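Local coordinates for hypothetical conserved protein, GK0453 (Geobacillus kaustophilus, PDB 2YXY) that is of unknown function but belongs to the DUF1811 family (SH3 clan), with a helical hairpin ahead of a four-stranded antiparallel sheet, at residues T15-E18 and L19-I23; K29-K32 and A33-G37. One frame throughout, in Å; residues are numbered along the deposited sequence.

Interaction 1: residues T15-E18 and L19-I23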
ATOM      1  N   THR A  15      -7.006  11.812  10.494  1.00 22.33           N
ATOM      2  CA  THR A  15      -7.186  12.903   9.552  1.00 22.63           C
ATOM      3  C   THR A  15      -5.952  12.804   8.652  1.00 23.86           C
ATOM      4  O   THR A  15      -5.012  12.045   8.931  1.00 22.49           O
ATOM      5  CB  THR A  15      -7.104  14.276  10.231  1.00 21.96           C
ATOM      6  OG1 THR A  15      -5.803  14.408  10.811  1.00 21.55           O
ATOM      7  CG2 THR A  15      -8.162  14.435  11.338  1.00 23.54           C
ATOM      8  N   LYS A  16      -5.914  13.628   7.619  1.00 20.00           N
ATOM      9  CA  LYS A  16      -4.794  13.602   6.697  1.00 22.38           C
ATOM     10  C   LYS A  16      -3.524  14.020   7.436  1.00 24.71           C
ATOM     11  O   LYS A  16      -2.456  13.415   7.277  1.00 19.97           O
ATOM     12  CB  LYS A  16      -5.072  14.537   5.506  1.00 19.17           C
ATOM     13  CG  LYS A  16      -4.200  14.212   4.264  1.00 28.55           C
ATOM     14  CD  LYS A  16      -4.218  15.324   3.257  1.00 32.13           C
ATOM     15  CE  LYS A  16      -3.853  14.837   1.877  1.00 39.64           C
ATOM     16  NZ  LYS A  16      -2.573  14.099   1.811  1.00 33.60           N
ATOM     17  N   GLU A  17      -3.639  15.055   8.256  1.00 24.20           N
ATOM     18  CA  GLU A  17      -2.485  15.520   9.022  1.00 31.61           C
ATOM     19  C   GLU A  17      -1.911  14.409   9.915  1.00 28.63           C
ATOM     20  O   GLU A  17      -0.696  14.268  10.031  1.00 30.65           O
ATOM     21  CB  GLU A  17      -2.883  16.719   9.874  1.00 39.39           C
ATOM     22  CG  GLU A  17      -1.953  17.902   9.729  1.00 52.61           C
ATOM     23  CD  GLU A  17      -0.640  17.708  10.445  1.00 65.49           C
ATOM     24  OE1 GLU A  17       0.150  16.824  10.042  1.00 73.19           O
ATOM     25  OE2 GLU A  17      -0.396  18.445  11.424  1.00 76.51           O
ATOM     26  N   GLU A  18      -2.786  13.613  10.526  1.00 25.10           N
ATOM     27  CA  GLU A  18      -2.351  12.528  11.394  1.00 24.57           C
ATOM     28  C   GLU A  18      -1.722  11.397  10.588  1.00 24.36           C
ATOM     29  O   GLU A  18      -0.736  10.805  11.011  1.00 25.33           O
ATOM     30  CB  GLU A  18      -3.536  12.026  12.233  1.00 21.69           C
ATOM     31  CG  GLU A  18      -3.939  13.048  13.322  1.00 25.57           C
ATOM     32  CD  GLU A  18      -5.268  12.713  13.979  1.00 28.44           C
ATOM     33  OE1 GLU A  18      -5.486  13.199  15.104  1.00 31.66           O
ATOM     34  OE2 GLU A  18      -6.108  11.995  13.372  1.00 20.13           O
ATOM     35  N   LEU A  19      -2.287  11.104   9.424  1.00 19.96           N
ATOM     36  CA  LEU A  19      -1.726  10.068   8.582  1.00 23.42           C
ATOM     37  C   LEU A  19      -0.326  10.487   8.148  1.00 24.39           C
ATOM     38  O   LEU A  19       0.589   9.675   8.205  1.00 24.48           O
ATOM     39  CB  LEU A  19      -2.615   9.816   7.360  1.00 17.56           C
ATOM     40  CG  LEU A  19      -3.886   9.045   7.746  1.00 20.90           C
ATOM     41  CD1 LEU A  19      -4.952   9.171   6.624  1.00 19.70           C
ATOM     42  CD2 LEU A  19      -3.517   7.559   8.008  1.00 19.43           C
ATOM     43  N   GLN A  20      -0.157  11.756   7.759  1.00 24.27           N
ATOM     44  CA  GLN A  20       1.160  12.248   7.307  1.00 28.46           C
ATOM     45  C   GLN A  20       2.227  12.165   8.395  1.00 29.27           C
ATOM     46  O   GLN A  20       3.388  11.825   8.112  1.00 28.64           O
ATOM     47  CB  GLN A  20       1.072  13.698   6.817  1.00 27.49           C
ATOM     48  CG  GLN A  20       0.353  13.860   5.486  1.00 36.51           C
ATOM     49  CD  GLN A  20       1.230  13.508   4.293  1.00 55.98           C
ATOM     50  OE1 GLN A  20       1.861  12.443   4.248  1.00 60.28           O
ATOM     51  NE2 GLN A  20       1.266  14.401   3.309  1.00 52.69           N
ATOM     52  N   GLN A  21       1.835  12.514   9.623  1.00 22.64           N
ATOM     53  CA  GLN A  21       2.730  12.450  10.772  1.00 29.88           C
ATOM     54  C   GLN A  21       3.083  10.980  11.059  1.00 27.96           C
ATOM     55  O   GLN A  21       4.219  10.664  11.398  1.00 24.26           O
ATOM     56  CB  GLN A  21       2.064  13.099  12.006  1.00 26.13           C
ATOM     57  CG  GLN A  21       1.743  14.576  11.743  1.00 43.88           C
ATOM     58  CD  GLN A  21       0.962  15.266  12.843  1.00 49.50           C
ATOM     59  OE1 GLN A  21      -0.097  14.795  13.272  1.00 57.12           O
ATOM     60  NE2 GLN A  21       1.469  16.411  13.289  1.00 55.00           N
ATOM     61  N   GLU A  22       2.099  10.088  10.963  1.00 22.28           N
ATOM     62  CA  GLU A  22       2.382   8.682  11.188  1.00 26.45           C
ATOM     63  C   GLU A  22       3.398   8.232  10.103  1.00 24.80           C
ATOM     64  O   GLU A  22       4.402   7.593  10.395  1.00 21.35           O
ATOM     65  CB  GLU A  22       1.095   7.870  11.091  1.00 24.07           C
ATOM     66  CG  GLU A  22       1.319   6.356  11.069  1.00 25.70           C
ATOM     67  CD  GLU A  22       1.608   5.779  12.446  1.00 29.43           C
ATOM     68  OE1 GLU A  22       1.665   4.526  12.569  1.00 31.39           O
ATOM     69  OE2 GLU A  22       1.776   6.578  13.396  1.00 32.35           O
ATOM     70  N   ILE A  23       3.159   8.621   8.858  1.00 19.06           N
ATOM     71  CA  ILE A  23       4.062   8.218   7.787  1.00 23.66           C
ATOM     72  C   ILE A  23       5.482   8.734   8.003  1.00 27.17           C
ATOM     73  O   ILE A  23       6.451   8.010   7.736  1.00 21.77           O
ATOM     74  CB  ILE A  23       3.523   8.677   6.421  1.00 26.91           C
ATOM     75  CG1 ILE A  23       2.308   7.811   6.058  1.00 24.39           C
ATOM     76  CG2 ILE A  23       4.628   8.590   5.345  1.00 21.50           C
ATOM     77  CD1 ILE A  23       1.376   8.433   5.017  1.00 20.17           C
TER
HETATM   78  O   HOH W   1      -0.730  16.058   3.305  1.00 50.41           O
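E17 and Q21, one turn apart at the start of helix 16-36, bring a carboxylate and an amide together, while T15 caps the helix. The backbone bond from Q21 N to E17 O sets their spacing. Followed outward, Q21 first places CB beside E17 O. A chi1 of -61° puts CG next to its own backbone N and so toward E17 O, a tight approach at 3.0 Å; CG also lies 3.2 Å from E17 OE1. CD is near the same two oxygens. At the tip, OE1 sits beside E17 O, two acceptors that cannot bond, and NE2 stands 3.3 Å from E17 OE2 at too poor an angle for a hydrogen bond; the planar groups are turned 58° apart.

T15 and E18 form a capping box. E18 N donates to T15 OG1 (3.1 Å), and T15 N returns a bond of 3.0 Å to E18 OE2, reaching the anti side of the carboxylate and 28° out of its plane. E18 OE1 makes a salt bridge to K9. K16 and Q20 run side by side, and one water accepts from both K16 NZ (3.1 Å) and Q20 NE2 (2.6 Å). L19 turns instead to A52 of helix 39-54.

The chemistry thus gives E18 two tasks: closing the first helical turn through T15 and tying the preceding segment to it through K9. Its negative charge near the helix N terminus probably also suits the helix dipole.

Interaction 2: residues K29-K32 and A33-G37; sequences KARK and AEQMG
K29 and A33 meet in the tightly packed part of the contact, near the end of helix 16-36. A33 N donates to K29 O at 2.9 Å, and A33 CB lies 3.4 Å from the same oxygen and 3.6 Å from A30 O. A30 and A33 are both buried, and their methyl groups keep this side of the helix compact.

The solvent side is looser. R31 and Q35 lie alongside each other with guanidinium and amide planes 84° apart, the Q35 amide at the guanidinium edge; the charge of R31 is met by a salt bridge from NH1 to E28. A water donates to R31 O (2.7 Å) and to E34 OE1 (2.8 Å), linking side chain to backbone where R31 O already accepts from Q35 N. The exposed M36 side chain runs alongside K32 O, which accepts from M36 N at 3.0 Å. Immediately afterwards G37 takes a positive phi (74°), ending the helix in a Schellman motif whose bond from G37 N to E34 O is weak.

On the inward face A30 touches Y45 and E46 of helix 39-54; K29 also reaches Y45, and E34 leans on Y42, so this last part of helix 16-36 packs against the early turns of its partner helix.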
ATOM      1  N   LYS A  29      11.806   5.290  11.130  1.00 23.97           N
ATOM      2  CA  LYS A  29      12.136   3.973  11.650  1.00 23.70           C
ATOM      3  C   LYS A  29      12.547   3.054  10.482  1.00 22.24           C
ATOM      4  O   LYS A  29      13.473   2.254  10.603  1.00 25.12           O
ATOM      5  CB  LYS A  29      10.930   3.355  12.363  1.00 29.05           C
ATOM      6  CG  LYS A  29      10.572   4.000  13.694  1.00 25.87           C
ATOM      7  CD  LYS A  29       9.292   3.359  14.208  1.00 32.37           C
ATOM      8  CE  LYS A  29       8.964   3.825  15.626  1.00 41.81           C
ATOM      9  NZ  LYS A  29       7.742   3.090  16.100  1.00 50.82           N
ATOM     10  N   ALA A  30      11.839   3.142   9.361  1.00 16.59           N
ATOM     11  CA  ALA A  30      12.189   2.315   8.205  1.00 22.75           C
ATOM     12  C   ALA A  30      13.637   2.619   7.792  1.00 24.38           C
ATOM     13  O   ALA A  30      14.401   1.710   7.467  1.00 19.45           O
ATOM     14  CB  ALA A  30      11.221   2.598   7.009  1.00 16.51           C
ATOM     15  N   ARG A  31      13.998   3.902   7.825  1.00 21.08           N
ATOM     16  CA  ARG A  31      15.338   4.358   7.453  1.00 20.06           C
ATOM     17  C   ARG A  31      16.427   3.764   8.358  1.00 26.24           C
ATOM     18  O   ARG A  31      17.482   3.301   7.875  1.00 18.38           O
ATOM     19  CB  ARG A  31      15.381   5.891   7.500  1.00 28.69           C
ATOM     20  CG  ARG A  31      16.634   6.518   6.895  1.00 40.85           C
ATOM     21  CD  ARG A  31      16.686   8.028   7.135  1.00 44.15           C
ATOM     22  NE  ARG A  31      16.864   8.390   8.548  1.00 57.69           N
ATOM     23  CZ  ARG A  31      17.941   8.095   9.275  1.00 58.92           C
ATOM     24  NH1 ARG A  31      18.017   8.474  10.551  1.00 54.22           N
ATOM     25  NH2 ARG A  31      18.942   7.414   8.731  1.00 58.95           N
ATOM     26  N   LYS A  32      16.189   3.781   9.670  1.00 19.17           N
ATOM     27  CA  LYS A  32      17.152   3.203  10.596  1.00 22.87           C
ATOM     28  C   LYS A  32      17.209   1.680  10.450  1.00 22.48           C
ATOM     29  O   LYS A  32      18.280   1.078  10.549  1.00 20.87           O
ATOM     30  CB  LYS A  32      16.790   3.552  12.044  1.00 32.11           C
ATOM     31  CG  LYS A  32      16.816   5.036  12.319  1.00 44.96           C
ATOM     32  CD  LYS A  32      16.361   5.356  13.727  1.00 54.94           C
ATOM     33  CE  LYS A  32      16.454   6.852  13.987  1.00 60.28           C
ATOM     34  NZ  LYS A  32      15.985   7.184  15.367  1.00 69.18           N
ATOM     35  N   ALA A  33      16.055   1.050  10.229  1.00 22.57           N
ATOM     36  CA  ALA A  33      16.036  -0.398  10.071  1.00 23.42           C
ATOM     37  C   ALA A  33      16.893  -0.778   8.860  1.00 23.63           C
ATOM     38  O   ALA A  33      17.635  -1.771   8.882  1.00 22.53           O
ATOM     39  CB  ALA A  33      14.588  -0.894   9.896  1.00 18.88           C
ATOM     40  N   GLU A  34      16.802   0.034   7.814  1.00 20.42           N
ATOM     41  CA  GLU A  34      17.561  -0.203   6.594  1.00 24.17           C
ATOM     42  C   GLU A  34      19.064  -0.036   6.807  1.00 25.98           C
ATOM     43  O   GLU A  34      19.842  -0.817   6.278  1.00 20.55           O
ATOM     44  CB  GLU A  34      17.096   0.733   5.487  1.00 21.88           C
ATOM     45  CG  GLU A  34      17.853   0.600   4.175  1.00 29.95           C
ATOM     46  CD  GLU A  34      17.249   1.517   3.110  1.00 32.62           C
ATOM     47  OE1 GLU A  34      17.301   2.750   3.279  1.00 46.62           O
ATOM     48  OE2 GLU A  34      16.709   1.016   2.124  1.00 35.66           O
ATOM     49  N   GLN A  35      19.470   0.980   7.567  1.00 26.30           N
ATOM     50  CA  GLN A  35      20.890   1.200   7.849  1.00 25.59           C
ATOM     51  C   GLN A  35      21.440   0.063   8.679  1.00 24.44           C
ATOM     52  O   GLN A  35      22.621  -0.235   8.599  1.00 25.06           O
ATOM     53  CB  GLN A  35      21.124   2.457   8.679  1.00 24.59           C
ATOM     54  CG  GLN A  35      20.674   3.746   8.082  1.00 25.25           C
ATOM     55  CD  GLN A  35      21.105   4.900   8.950  1.00 27.69           C
ATOM     56  OE1 GLN A  35      20.832   4.914  10.157  1.00 23.41           O
ATOM     57  NE2 GLN A  35      21.800   5.873   8.354  1.00 27.68           N
ATOM     58  N   MET A  36      20.589  -0.552   9.500  1.00 21.46           N
ATOM     59  CA  MET A  36      21.038  -1.631  10.376  1.00 20.62           C
ATOM     60  C   MET A  36      20.913  -3.002   9.743  1.00 21.55           C
ATOM     61  O   MET A  36      21.357  -4.005  10.318  1.00 20.99           O
ATOM     62  CB  MET A  36      20.247  -1.629  11.691  1.00 20.50           C
ATOM     63  CG  MET A  36      20.495  -0.416  12.571  1.00 27.15           C
ATOM     64  SD  MET A  36      19.402  -0.490  14.023  1.00 32.50           S
ATOM     65  CE  MET A  36      17.778  -0.225  13.229  1.00 45.03           C
ATOM     66  N   GLY A  37      20.308  -3.055   8.564  1.00 22.29           N
ATOM     67  CA  GLY A  37      20.138  -4.329   7.895  1.00 21.59           C
ATOM     68  C   GLY A  37      19.061  -5.211   8.515  1.00 27.88           C
ATOM     69  O   GLY A  37      19.110  -6.452   8.434  1.00 26.86           O
TER
HETATM   70  O   HOH W   2      18.401   4.113   5.500  1.00 24.62           O

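In the fold
From the N terminus the chain passes K9 and Y11 before entering helix 16-36, whose first turns hold interaction 1 and whose last turns hold interaction 2. Each contact is local, closing single helical turns with no intervening loop; they follow in series, neither nesting nor crossing, with centres about 21 Å apart. Helix 39-54 is their shared neighbour, but at opposite ends: 29-37 meets its early residues, Y42 to E46, whereas 15-23 meets its late ones, A52 and K53, as expected for an antiparallel helical hairpin turning just after G37. At interaction 1 a hydrogen bond from E22 to Y11 also fastens the N-terminal segment to this hairpin, which precedes the four-stranded antiparallel sheet.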